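Local coordinates for protein F420-H2 Dependent Reductase A (Mycobacterium smegmatis str. MC2 155, PDB 3H96) that probably uses the deazaflavin cofactor F420 in hydride-transfer reactions, as a member of the F420H2-dependent quinone reductase family linked to aflatoxin degradation in mycobacteria, at residues 78-86 with 96-104; 61-72 with 132-141. One frame throughout, in Å; residues are numbered along the deposited sequence. Where two conformers were deposited one is given.

Both contacts meet on one antiparallel sheet, in which strands 94-103 and 137-142 are neighbours. Contact 2 (61-72 with 132-141) is the more buried and much the larger, 867 Å² against 347 Å²: it pairs two strands by regular backbone bonds and then continues past the strand ends, where an arginine side chain takes over from the backbone. Contact 1 (78-86 with 96-104) is only partly buried and lays helix 76-84 against the sheet, with one backbone bond, one tyrosine-carboxylate bond and the packing of Val100 against the helix end. Thr82 of that helix touches Leu138, and Tyr78 touches Pro136, so the helix of contact 1 also covers part of contact 2.

Contact 1: 78-86 with 96-104; sequences YYNLTTAGT and YAVGVTEVT
Tyr78 and Glu102 form the polar end of this contact. The phenol OH of Tyr78 donates to OE1 of Glu102 over a short 2.5 Å, meeting the oxygen on its syn side and somewhat out of the carboxylate plane. Carboxylate and ring stand almost perpendicular, 88° apart, with OE1 at the ring edge. Both chains leave the backbone with CG anti to N (chi1 -172° in Glu102), and the extended glutamate carries its carboxylate up to the phenol. Pro136 touches both residues.

Apolar contact centres on Val100, which points at the helix end and is covered more than any other residue here. Its CG2 lies 4.1 Å from CB of Leu81, while the same methyl and CB rest against the carbonyl of Gly85. Leu81 also touches Val35 and His37 of strand 32-38.

Backbone bonding marks the turn from helix to strand. Gly85 leaves the helix with positive phi (78°), and its O takes the N-H of Val100 at 2.8 Å. Next to it, Thr86 and Gly99 form an antiparallel non-hydrogen-bonded pair, and CA of Thr86 makes a CA-H...O contact of 3.1 Å with O of Val98.

Helix 76-84 thus runs into strand 86-91, which hairpins back as strand 94-103 beneath the helix: a helix packed across a beta hairpin of the antiparallel sheet, consistent with the split-barrel fold of the FMN-binding clan.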
ATOM      1  N   TYR A  78      -0.194   4.335  -7.281  1.00  7.97           N
ATOM      2  CA  TYR A  78       1.058   4.945  -6.891  1.00  7.95           C
ATOM      3  C   TYR A  78       1.098   6.377  -7.421  1.00  8.22           C
ATOM      4  O   TYR A  78       1.288   7.310  -6.636  1.00  9.50           O
ATOM      5  CB  TYR A  78       2.256   4.097  -7.373  1.00  8.08           C
ATOM      6  CG  TYR A  78       3.556   4.890  -7.389  1.00  8.80           C
ATOM      7  CD1 TYR A  78       4.204   5.232  -6.207  1.00  9.94           C
ATOM      8  CD2 TYR A  78       4.118   5.332  -8.602  1.00  8.94           C
ATOM      9  CE1 TYR A  78       5.343   6.030  -6.223  1.00 12.97           C
ATOM     10  CE2 TYR A  78       5.282   6.135  -8.623  1.00 13.39           C
ATOM     11  CZ  TYR A  78       5.881   6.460  -7.437  1.00 11.81           C
ATOM     12  OH  TYR A  78       7.016   7.213  -7.424  1.00 17.17           O
ATOM     13  N   TYR A  79       0.854   6.564  -8.735  1.00  9.99           N
ATOM     14  CA  TYR A  79       0.895   7.884  -9.374  1.00 10.56           C
ATOM     15  C   TYR A  79      -0.254   8.710  -8.839  1.00 11.31           C
ATOM     16  O   TYR A  79      -0.144   9.939  -8.716  1.00 12.21           O
ATOM     17  CB  TYR A  79       0.754   7.737 -10.910  1.00 11.55           C
ATOM     18  CG  TYR A  79       1.958   7.046 -11.467  1.00 14.08           C
ATOM     19  CD1 TYR A  79       3.204   7.712 -11.529  1.00 16.31           C
ATOM     20  CD2 TYR A  79       1.891   5.746 -11.857  1.00 13.47           C
ATOM     21  CE1 TYR A  79       4.323   7.072 -12.016  1.00 15.60           C
ATOM     22  CE2 TYR A  79       2.972   5.094 -12.340  1.00 12.69           C
ATOM     23  CZ  TYR A  79       4.184   5.755 -12.433  1.00 17.40           C
ATOM     24  OH  TYR A  79       5.283   5.092 -12.857  1.00 13.23           O
ATOM     25  N   ASN A  80      -1.400   8.057  -8.609  1.00 13.05           N
ATOM     26  CA  ASN A  80      -2.571   8.797  -8.097  1.00 12.51           C
ATOM     27  C   ASN A  80      -2.259   9.426  -6.738  1.00 12.73           C
ATOM     28  O   ASN A  80      -2.543  10.613  -6.499  1.00 12.19           O
ATOM     29  CB  ASN A  80      -3.731   7.832  -7.956  1.00 11.77           C
ATOM     30  CG  ASN A  80      -4.294   7.397  -9.330  1.00 12.89           C
ATOM     31  OD1 ASN A  80      -3.866   7.875 -10.361  1.00 11.52           O
ATOM     32  ND2 ASN A  80      -5.208   6.464  -9.322  1.00  9.43           N
ATOM     33  N   LEU A  81      -1.674   8.628  -5.835  1.00 11.95           N
ATOM     34  CA  LEU A  81      -1.346   9.144  -4.493  1.00 11.46           C
ATOM     35  C   LEU A  81      -0.270  10.244  -4.485  1.00 13.06           C
ATOM     36  O   LEU A  81      -0.483  11.296  -3.875  1.00 13.30           O
ATOM     37  CB  LEU A  81      -0.969   8.005  -3.548  1.00 12.96           C
ATOM     38  CG  LEU A  81      -2.080   7.003  -3.168  1.00 14.17           C
ATOM     39  CD1 LEU A  81      -1.555   6.024  -2.068  1.00 14.26           C
ATOM     40  CD2 LEU A  81      -3.236   7.830  -2.609  1.00 13.72           C
ATOM     41  N   THR A  82       0.846  10.037  -5.205  1.00 13.74           N
ATOM     42  CA  THR A  82       1.952  10.978  -5.159  1.00 15.70           C
ATOM     43  C   THR A  82       1.553  12.258  -5.912  1.00 17.04           C
ATOM     44  O   THR A  82       2.126  13.327  -5.671  1.00 18.98           O
ATOM     45  CB  THR A  82       3.192  10.409  -5.814  1.00 15.92           C
ATOM     46  OG1 THR A  82       2.899  10.066  -7.196  1.00 15.86           O
ATOM     47  CG2 THR A  82       3.751   9.174  -4.990  1.00 14.62           C
ATOM     48  N   THR A  83       0.614  12.136  -6.851  1.00 15.70           N
ATOM     49  CA  THR A  83       0.077  13.312  -7.517  1.00 15.69           C
ATOM     50  C   THR A  83      -0.814  14.124  -6.583  1.00 16.33           C
ATOM     51  O   THR A  83      -0.659  15.357  -6.463  1.00 18.36           O
ATOM     52  CB  THR A  83      -0.682  12.983  -8.805  1.00 16.60           C
ATOM     53  OG1 THR A  83       0.245  12.497  -9.786  1.00 11.52           O
ATOM     54  CG2 THR A  83      -1.361  14.271  -9.326  1.00 15.92           C
ATOM     55  N   ALA A  84      -1.701  13.474  -5.864  1.00 15.45           N
ATOM     56  CA  ALA A  84      -2.579  14.237  -4.998  1.00 17.26           C
ATOM     57  C   ALA A  84      -1.851  14.734  -3.718  1.00 17.89           C
ATOM     58  O   ALA A  84      -2.104  15.833  -3.233  1.00 17.49           O
ATOM     59  CB  ALA A  84      -3.824  13.421  -4.656  1.00 16.21           C
ATOM     60  N   GLY A  85      -0.897  13.946  -3.229  1.00 16.75           N
ATOM     61  CA  GLY A  85      -0.211  14.302  -1.986  1.00 17.58           C
ATOM     62  C   GLY A  85      -1.009  14.004  -0.708  1.00 16.78           C
ATOM     63  O   GLY A  85      -0.482  14.076   0.400  1.00 17.62           O
ATOM     64  N   THR A  86      -2.277  13.648  -0.848  1.00 16.50           N
ATOM     65  CA  THR A  86      -3.113  13.298   0.284  0.70 16.15           C
ATOM     66  C   THR A  86      -4.158  12.290  -0.192  1.00 16.09           C
ATOM     67  O   THR A  86      -4.435  12.222  -1.377  1.00 16.30           O
ATOM     68  CB  THR A  86      -3.896  14.508   0.899  0.70 16.65           C
ATOM     69  OG1 THR A  86      -4.717  15.098  -0.106  0.70 19.65           O
ATOM     70  CG2 THR A  86      -2.982  15.571   1.482  0.70 14.14           C
ATOM     71  N   TYR A  96      -9.571   7.719   7.937  1.00 15.63           N
ATOM     72  CA  TYR A  96      -8.968   8.999   8.209  1.00 15.14           C
ATOM     73  C   TYR A  96      -8.183   9.534   7.009  1.00 15.77           C
ATOM     74  O   TYR A  96      -7.796   8.777   6.048  1.00 14.52           O
ATOM     75  CB  TYR A  96      -8.115   8.935   9.506  1.00 16.66           C
ATOM     76  CG  TYR A  96      -7.033   7.879   9.484  1.00 17.79           C
ATOM     77  CD1 TYR A  96      -7.241   6.635  10.104  1.00 18.94           C
ATOM     78  CD2 TYR A  96      -5.798   8.115   8.833  1.00 15.00           C
ATOM     79  CE1 TYR A  96      -6.224   5.630  10.064  1.00 21.95           C
ATOM     80  CE2 TYR A  96      -4.772   7.113   8.808  1.00 11.29           C
ATOM     81  CZ  TYR A  96      -5.002   5.894   9.444  1.00 18.45           C
ATOM     82  OH  TYR A  96      -4.028   4.885   9.406  1.00 19.37           O
ATOM     83  N   ALA A  97      -7.898  10.829   7.065  1.00 15.98           N
ATOM     84  CA  ALA A  97      -7.132  11.478   6.010  1.00 15.93           C
ATOM     85  C   ALA A  97      -5.623  11.160   6.214  1.00 16.20           C
ATOM     86  O   ALA A  97      -5.188  10.906   7.362  1.00 14.32           O
ATOM     87  CB  ALA A  97      -7.413  13.030   6.068  1.00 16.79           C
ATOM     88  N   VAL A  98      -4.842  11.142   5.115  1.00 15.03           N
ATOM     89  CA  VAL A  98      -3.421  10.955   5.212  0.50 15.64           C
ATOM     90  C   VAL A  98      -2.652  11.890   4.271  1.00 16.04           C
ATOM     91  O   VAL A  98      -3.151  12.236   3.161  1.00 15.99           O
ATOM     92  CB  VAL A  98      -3.050   9.477   4.938  0.50 15.66           C
ATOM     93  CG1 VAL A  98      -1.676   9.391   4.583  0.50 16.14           C
ATOM     94  CG2 VAL A  98      -3.294   8.589   6.200  0.50 13.08           C
ATOM     95  N   GLY A  99      -1.461  12.306   4.728  1.00 16.35           N
ATOM     96  CA  GLY A  99      -0.450  12.956   3.871  1.00 15.53           C
ATOM     97  C   GLY A  99       0.365  11.844   3.234  1.00 14.97           C
ATOM     98  O   GLY A  99       0.654  10.836   3.875  1.00 14.45           O
ATOM     99  N   VAL A 100       0.714  12.007   1.949  1.00 13.02           N
ATOM    100  CA  VAL A 100       1.559  11.038   1.244  1.00 13.18           C
ATOM    101  C   VAL A 100       2.995  11.567   1.028  1.00 14.69           C
ATOM    102  O   VAL A 100       3.175  12.681   0.570  1.00 12.28           O
ATOM    103  CB  VAL A 100       0.989  10.758  -0.208  1.00 13.89           C
ATOM    104  CG1 VAL A 100       1.877   9.749  -0.939  1.00 13.44           C
ATOM    105  CG2 VAL A 100      -0.509  10.270  -0.164  1.00 12.86           C
ATOM    106  N   THR A 101       4.024  10.760   1.327  1.00 13.84           N
ATOM    107  CA  THR A 101       5.412  11.109   0.974  1.00 16.15           C
ATOM    108  C   THR A 101       6.045   9.807   0.455  1.00 16.81           C
ATOM    109  O   THR A 101       5.591   8.737   0.809  1.00 17.39           O
ATOM    110  CB  THR A 101       6.216  11.638   2.230  1.00 17.48           C
ATOM    111  OG1 THR A 101       5.942  10.776   3.301  1.00 17.15           O
ATOM    112  CG2 THR A 101       5.711  13.060   2.697  1.00 19.22           C
ATOM    113  N   GLU A 102       7.043   9.890  -0.416  1.00 16.79           N
ATOM    114  CA  GLU A 102       7.673   8.720  -0.957  1.00 15.77           C
ATOM    115  C   GLU A 102       8.940   8.470  -0.169  1.00 15.66           C
ATOM    116  O   GLU A 102       9.698   9.407   0.061  1.00 16.63           O
ATOM    117  CB  GLU A 102       7.980   8.940  -2.441  1.00 16.58           C
ATOM    118  CG  GLU A 102       8.451   7.631  -3.012  1.00 19.10           C
ATOM    119  CD  GLU A 102       8.357   7.446  -4.523  1.00 20.07           C
ATOM    120  OE1 GLU A 102       7.725   8.252  -5.251  1.00 20.60           O
ATOM    121  OE2 GLU A 102       8.945   6.424  -4.962  1.00 21.93           O
ATOM    122  N   VAL A 103       9.201   7.228   0.239  1.00 14.87           N
ATOM    123  CA  VAL A 103      10.435   6.939   0.956  1.00 15.96           C
ATOM    124  C   VAL A 103      11.482   6.486  -0.071  1.00 16.55           C
ATOM    125  O   VAL A 103      11.170   5.617  -0.918  1.00 15.77           O
ATOM    126  CB  VAL A 103      10.292   5.767   1.977  1.00 15.15           C
ATOM    127  CG1 VAL A 103      11.534   5.668   2.807  1.00 16.84           C
ATOM    128  CG2 VAL A 103       9.096   5.966   2.875  1.00 17.82           C
ATOM    129  N   THR A 104      12.707   7.039   0.014  1.00 18.65           N
ATOM    130  CA  THR A 104      13.774   6.718  -0.956  1.00 20.20           C
ATOM    131  C   THR A 104      15.108   6.323  -0.283  1.00 21.74           C
ATOM    132  O   THR A 104      15.268   6.412   0.954  1.00 21.24           O
ATOM    133  CB  THR A 104      14.038   7.844  -2.047  1.00 22.03           C
ATOM    134  OG1 THR A 104      14.471   9.045  -1.417  1.00 21.55           O
ATOM    135  CG2 THR A 104      12.840   8.089  -2.954  1.00 21.87           C
TER

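Contact 2: 61-72 with 132-141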
ATOM      1  N   THR A  61       1.777   6.610  11.273  1.00 15.29           N
ATOM      2  CA  THR A  61       2.373   6.414   9.881  1.00 13.88           C
ATOM      3  C   THR A  61       2.340   4.949   9.453  1.00 11.97           C
ATOM      4  O   THR A  61       2.671   4.107  10.255  1.00 10.57           O
ATOM      5  CB  THR A  61       3.823   6.998   9.807  1.00 14.78           C
ATOM      6  OG1 THR A  61       3.743   8.405  10.007  1.00 18.62           O
ATOM      7  CG2 THR A  61       4.485   6.811   8.417  1.00 13.52           C
ATOM      8  N   ILE A  62       1.912   4.631   8.207  1.00 10.01           N
ATOM      9  CA  ILE A  62       1.976   3.254   7.687  1.00  8.25           C
ATOM     10  C   ILE A  62       2.722   3.373   6.367  1.00  8.77           C
ATOM     11  O   ILE A  62       2.765   4.447   5.763  1.00  8.92           O
ATOM     12  CB  ILE A  62       0.558   2.562   7.535  1.00  9.23           C
ATOM     13  CG1 ILE A  62      -0.356   3.281   6.527  1.00 10.95           C
ATOM     14  CG2 ILE A  62      -0.163   2.453   8.963  1.00  8.30           C
ATOM     15  CD1 ILE A  62      -1.685   2.474   6.141  1.00 11.94           C
ATOM     16  N   TYR A  63       3.320   2.274   5.930  1.00  7.81           N
ATOM     17  CA  TYR A  63       4.035   2.206   4.664  1.00  9.38           C
ATOM     18  C   TYR A  63       3.315   1.293   3.715  1.00  9.73           C
ATOM     19  O   TYR A  63       2.920   0.205   4.131  1.00  8.91           O
ATOM     20  CB  TYR A  63       5.440   1.636   4.925  1.00 11.03           C
ATOM     21  CG  TYR A  63       6.243   2.545   5.756  1.00 12.64           C
ATOM     22  CD1 TYR A  63       6.615   3.793   5.262  1.00 13.96           C
ATOM     23  CD2 TYR A  63       6.617   2.198   7.056  1.00 14.81           C
ATOM     24  CE1 TYR A  63       7.387   4.659   6.027  1.00 20.52           C
ATOM     25  CE2 TYR A  63       7.353   3.058   7.819  1.00 19.00           C
ATOM     26  CZ  TYR A  63       7.736   4.281   7.303  1.00 20.73           C
ATOM     27  OH  TYR A  63       8.525   5.135   8.052  1.00 27.60           O
ATOM     28  N   VAL A  64       3.100   1.727   2.449  1.00  8.43           N
ATOM     29  CA  VAL A  64       2.524   0.812   1.458  1.00  8.47           C
ATOM     30  C   VAL A  64       3.555   0.592   0.344  1.00  9.49           C
ATOM     31  O   VAL A  64       4.507   1.371   0.216  1.00  8.06           O
ATOM     32  CB  VAL A  64       1.179   1.283   0.894  1.00  8.94           C
ATOM     33  CG1 VAL A  64       0.070   1.349   2.064  1.00  7.12           C
ATOM     34  CG2 VAL A  64       1.301   2.691   0.397  1.00  9.46           C
ATOM     35  N   PHE A  65       3.353  -0.459  -0.450  1.00  7.81           N
ATOM     36  CA  PHE A  65       4.419  -0.931  -1.351  1.00  8.78           C
ATOM     37  C   PHE A  65       3.801  -0.989  -2.667  1.00  8.52           C
ATOM     38  O   PHE A  65       2.837  -1.773  -2.860  1.00  9.84           O
ATOM     39  CB  PHE A  65       4.867  -2.367  -0.916  1.00  8.90           C
ATOM     40  CG  PHE A  65       5.452  -2.376   0.463  1.00 11.45           C
ATOM     41  CD1 PHE A  65       6.844  -2.065   0.673  1.00  8.82           C
ATOM     42  CD2 PHE A  65       4.622  -2.495   1.570  1.00 13.13           C
ATOM     43  CE1 PHE A  65       7.356  -1.951   1.941  1.00 10.49           C
ATOM     44  CE2 PHE A  65       5.162  -2.387   2.878  1.00  8.69           C
ATOM     45  CZ  PHE A  65       6.506  -2.130   3.060  1.00 13.29           C
ATOM     46  N   ALA A  66       4.329  -0.233  -3.618  1.00  9.20           N
ATOM     47  CA  ALA A  66       3.729  -0.240  -4.969  1.00  9.59           C
ATOM     48  C   ALA A  66       4.225  -1.414  -5.820  1.00 11.83           C
ATOM     49  O   ALA A  66       4.819  -1.217  -6.891  1.00 13.00           O
ATOM     50  CB  ALA A  66       3.968   1.128  -5.665  1.00 10.00           C
ATOM     51  N   SER A  67       4.020  -2.622  -5.316  1.00 10.68           N
ATOM     52  CA  SER A  67       4.668  -3.828  -5.813  1.00 13.20           C
ATOM     53  C   SER A  67       4.018  -4.409  -7.082  1.00 14.51           C
ATOM     54  O   SER A  67       4.708  -4.902  -7.993  1.00 15.05           O
ATOM     55  CB  SER A  67       4.632  -4.870  -4.679  1.00 11.40           C
ATOM     56  OG  SER A  67       3.327  -4.982  -4.134  1.00 13.64           O
ATOM     57  N   LYS A  68       2.698  -4.323  -7.156  1.00 15.37           N
ATOM     58  CA  LYS A  68       1.958  -4.847  -8.317  1.00 18.23           C
ATOM     59  C   LYS A  68       2.464  -6.258  -8.720  1.00 19.11           C
ATOM     60  O   LYS A  68       2.705  -6.541  -9.896  1.00 19.85           O
ATOM     61  CB  LYS A  68       2.016  -3.870  -9.513  1.00 18.35           C
ATOM     62  CG  LYS A  68       1.009  -4.236 -10.592  1.00 21.12           C
ATOM     63  CD  LYS A  68       0.573  -3.026 -11.364  1.00 25.12           C
ATOM     64  CE  LYS A  68       1.208  -2.927 -12.697  1.00 28.29           C
ATOM     65  NZ  LYS A  68       0.302  -3.491 -13.727  1.00 28.76           N
ATOM     66  N   ALA A  69       2.681  -7.088  -7.704  1.00 19.16           N
ATOM     67  CA  ALA A  69       3.142  -8.474  -7.861  1.00 20.18           C
ATOM     68  C   ALA A  69       4.388  -8.568  -8.744  1.00 20.37           C
ATOM     69  O   ALA A  69       4.560  -9.551  -9.493  1.00 19.00           O
ATOM     70  CB  ALA A  69       1.978  -9.360  -8.471  1.00 21.63           C
ATOM     71  N   GLY A  70       5.244  -7.554  -8.697  1.00 18.65           N
ATOM     72  CA  GLY A  70       6.532  -7.681  -9.398  1.00 18.06           C
ATOM     73  C   GLY A  70       6.360  -7.542 -10.921  1.00 18.87           C
ATOM     74  O   GLY A  70       7.220  -7.961 -11.694  1.00 18.19           O
ATOM     75  N   ALA A  71       5.274  -6.909 -11.332  1.00 17.83           N
ATOM     76  CA  ALA A  71       5.100  -6.559 -12.739  1.00 19.48           C
ATOM     77  C   ALA A  71       6.088  -5.489 -13.163  1.00 18.75           C
ATOM     78  O   ALA A  71       6.705  -4.769 -12.347  1.00 17.44           O
ATOM     79  CB  ALA A  71       3.628  -6.092 -13.049  1.00 19.28           C
ATOM     80  N   ALA A  72       6.158  -5.328 -14.460  1.00 19.68           N
ATOM     81  CA  ALA A  72       7.059  -4.389 -15.078  1.00 20.12           C
ATOM     82  C   ALA A  72       6.825  -2.939 -14.742  1.00 19.28           C
ATOM     83  O   ALA A  72       7.789  -2.179 -14.618  1.00 19.44           O
ATOM     84  CB  ALA A  72       7.086  -4.609 -16.609  1.00 22.08           C
ATOM     85  N   ILE A 132      14.608  -3.120 -13.939  1.00 23.16           N
ATOM     86  CA  ILE A 132      13.430  -2.566 -14.625  1.00 22.83           C
ATOM     87  C   ILE A 132      12.833  -1.402 -13.839  1.00 20.83           C
ATOM     88  O   ILE A 132      12.710  -0.254 -14.336  1.00 19.33           O
ATOM     89  CB  ILE A 132      12.377  -3.696 -14.894  1.00 24.28           C
ATOM     90  CG1 ILE A 132      13.025  -4.836 -15.719  1.00 29.64           C
ATOM     91  CG2 ILE A 132      11.068  -3.140 -15.567  1.00 22.18           C
ATOM     92  CD1 ILE A 132      12.125  -6.125 -15.897  1.00 30.58           C
ATOM     93  N   ARG A 133      12.487  -1.664 -12.589  1.00 17.53           N
ATOM     94  CA  ARG A 133      12.063  -0.603 -11.752  1.00 16.15           C
ATOM     95  C   ARG A 133      12.380  -0.922 -10.280  1.00 17.00           C
ATOM     96  O   ARG A 133      12.521  -2.109  -9.911  1.00 15.46           O
ATOM     97  CB  ARG A 133      10.563  -0.287 -11.952  1.00 15.69           C
ATOM     98  CG  ARG A 133       9.631  -1.267 -11.378  1.00 15.58           C
ATOM     99  CD  ARG A 133       8.101  -0.921 -11.545  1.00 12.18           C
ATOM    100  NE  ARG A 133       7.446  -2.182 -11.246  1.00 15.89           N
ATOM    101  CZ  ARG A 133       6.751  -2.470 -10.127  1.00 13.90           C
ATOM    102  NH1 ARG A 133       6.512  -1.568  -9.203  1.00 12.41           N
ATOM    103  NH2 ARG A 133       6.254  -3.694  -9.958  1.00 11.84           N
ATOM    104  N   THR A 134      12.534   0.143  -9.474  1.00 16.00           N
ATOM    105  CA  THR A 134      12.626   0.006  -8.014  1.00 16.35           C
ATOM    106  C   THR A 134      11.211   0.180  -7.494  1.00 14.00           C
ATOM    107  O   THR A 134      10.527   1.157  -7.875  1.00 12.41           O
ATOM    108  CB  THR A 134      13.472   1.138  -7.462  1.00 18.82           C
ATOM    109  OG1 THR A 134      14.820   0.877  -7.870  1.00 25.59           O
ATOM    110  CG2 THR A 134      13.458   1.197  -5.855  1.00 18.81           C
ATOM    111  N   ILE A 135      10.757  -0.782  -6.678  1.00 12.89           N
ATOM    112  CA  ILE A 135       9.359  -0.842  -6.142  1.00 10.35           C
ATOM    113  C   ILE A 135       9.210   0.316  -5.173  1.00 10.61           C
ATOM    114  O   ILE A 135       9.965   0.398  -4.168  1.00 11.27           O
ATOM    115  CB  ILE A 135       9.065  -2.251  -5.545  1.00 10.55           C
ATOM    116  CG1 ILE A 135       8.952  -3.227  -6.737  1.00 12.78           C
ATOM    117  CG2 ILE A 135       7.704  -2.339  -4.823  1.00  8.67           C
ATOM    118  CD1 ILE A 135       8.923  -4.718  -6.306  1.00 14.95           C
ATOM    119  N   PRO A 136       8.267   1.237  -5.492  1.00 10.76           N
ATOM    120  CA  PRO A 136       8.152   2.381  -4.603  1.00 11.61           C
ATOM    121  C   PRO A 136       7.588   2.031  -3.230  1.00 12.60           C
ATOM    122  O   PRO A 136       6.706   1.138  -3.074  1.00 11.10           O
ATOM    123  CB  PRO A 136       7.219   3.347  -5.345  1.00 11.80           C
ATOM    124  CG  PRO A 136       7.358   2.941  -6.872  1.00 12.34           C
ATOM    125  CD  PRO A 136       7.628   1.445  -6.817  1.00  8.91           C
ATOM    126  N   VAL A 137       8.115   2.709  -2.215  1.00 11.22           N
ATOM    127  CA  VAL A 137       7.448   2.654  -0.901  1.00 10.44           C
ATOM    128  C   VAL A 137       6.883   4.035  -0.572  1.00  9.46           C
ATOM    129  O   VAL A 137       7.612   5.030  -0.647  1.00 10.82           O
ATOM    130  CB  VAL A 137       8.468   2.176   0.167  1.00  9.99           C
ATOM    131  CG1 VAL A 137       7.906   2.213   1.630  1.00  8.32           C
ATOM    132  CG2 VAL A 137       8.874   0.763  -0.150  1.00 12.12           C
ATOM    133  N   LEU A 138       5.606   4.107  -0.179  1.00 10.00           N
ATOM    134  CA  LEU A 138       5.029   5.361   0.242  1.00 11.21           C
ATOM    135  C   LEU A 138       4.692   5.311   1.755  1.00 12.01           C
ATOM    136  O   LEU A 138       4.252   4.273   2.253  1.00 10.76           O
ATOM    137  CB  LEU A 138       3.716   5.622  -0.526  1.00 10.83           C
ATOM    138  CG  LEU A 138       3.772   5.682  -2.050  1.00 12.57           C
ATOM    139  CD1 LEU A 138       2.366   6.037  -2.539  1.00 13.33           C
ATOM    140  CD2 LEU A 138       4.695   6.795  -2.512  1.00 11.09           C
ATOM    141  N   ALA A 139       4.865   6.452   2.422  1.00 11.68           N
ATOM    142  CA  ALA A 139       4.461   6.670   3.779  1.00 11.51           C
ATOM    143  C   ALA A 139       3.099   7.403   3.802  1.00 13.34           C
ATOM    144  O   ALA A 139       2.960   8.515   3.265  1.00 13.78           O
ATOM    145  CB  ALA A 139       5.542   7.477   4.505  1.00 11.57           C
ATOM    146  N   LEU A 140       2.101   6.785   4.433  1.00 13.43           N
ATOM    147  CA  LEU A 140       0.810   7.369   4.632  1.00 13.59           C
ATOM    148  C   LEU A 140       0.681   7.838   6.095  1.00 15.75           C
ATOM    149  O   LEU A 140       0.587   7.033   7.028  1.00 17.81           O
ATOM    150  CB  LEU A 140      -0.253   6.351   4.219  1.00 12.30           C
ATOM    151  CG  LEU A 140       0.020   5.716   2.849  1.00 12.24           C
ATOM    152  CD1 LEU A 140      -1.136   4.707   2.511  1.00 10.33           C
ATOM    153  CD2 LEU A 140       0.119   6.848   1.710  1.00  7.91           C
ATOM    154  N   THR A 141       0.665   9.156   6.294  1.00 16.77           N
ATOM    155  CA  THR A 141       0.733   9.700   7.639  1.00 18.51           C
ATOM    156  C   THR A 141      -0.600  10.329   8.036  1.00 19.29           C
ATOM    157  O   THR A 141      -1.067  11.254   7.355  1.00 18.00           O
ATOM    158  CB  THR A 141       1.791  10.771   7.761  1.00 19.10           C
ATOM    159  OG1 THR A 141       3.045  10.234   7.343  1.00 19.13           O
ATOM    160  CG2 THR A 141       1.870  11.228   9.215  1.00 22.35           C
TER
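Arg133 reaches across to the loop after strand 61-65 and grips three of its carbonyls. NE and NH2 both bond to O of Ala71, a side-on grip at 2.9 and 2.7 Å; NH2 also donates a hydrogen bond to O of Ser67 at 2.8 Å, and NH1 one to O of Ala66 at 2.9 Å. All three oxygens lie close to the guanidinium plane at its edge, which fixes the rotation of the group. CG stands between the backbone N and the carbonyl carbon (chi1 74°), and the chain then runs extended to NE, carrying the guanidinium in among the carbonyls.

Around this grip, CG2 of Ile135 packs 3.5 Å from CA of Ser67. Ala66, centre of an inverse gamma turn, sets its CB against the ring of Pro136 and gives its N-H to O of Pro136. Ser67 O is shared, for Gly70 N approaches it from the face opposite Arg133 NH2. Asn74 OD1 adds a further partner for NH1.

Farther along, strands 61-65 and 137-141 pair antiparallel, with Ile62-Leu140 and Val64-Leu138 as hydrogen-bonded pairs. On the face carrying these four, CG1 of Val64 meets CD1 of Leu140 at 3.6 Å, the two side chains crossing at about a right angle. On the other face, Phe65 and Val137 lie side by side, CD1 to CG2 at 3.6 Å, and CE1 of Tyr63 touches CB of Ala139; Ile111 and Gln115 of helix 105-118 touch Tyr63 and Phe65 respectively.

Backbone carbonyls, with no carboxylate among the bonds across this contact, receive the arginine: its charge is probably spread over several dipoles, tying the loop to the segment that leads into strand 137-142.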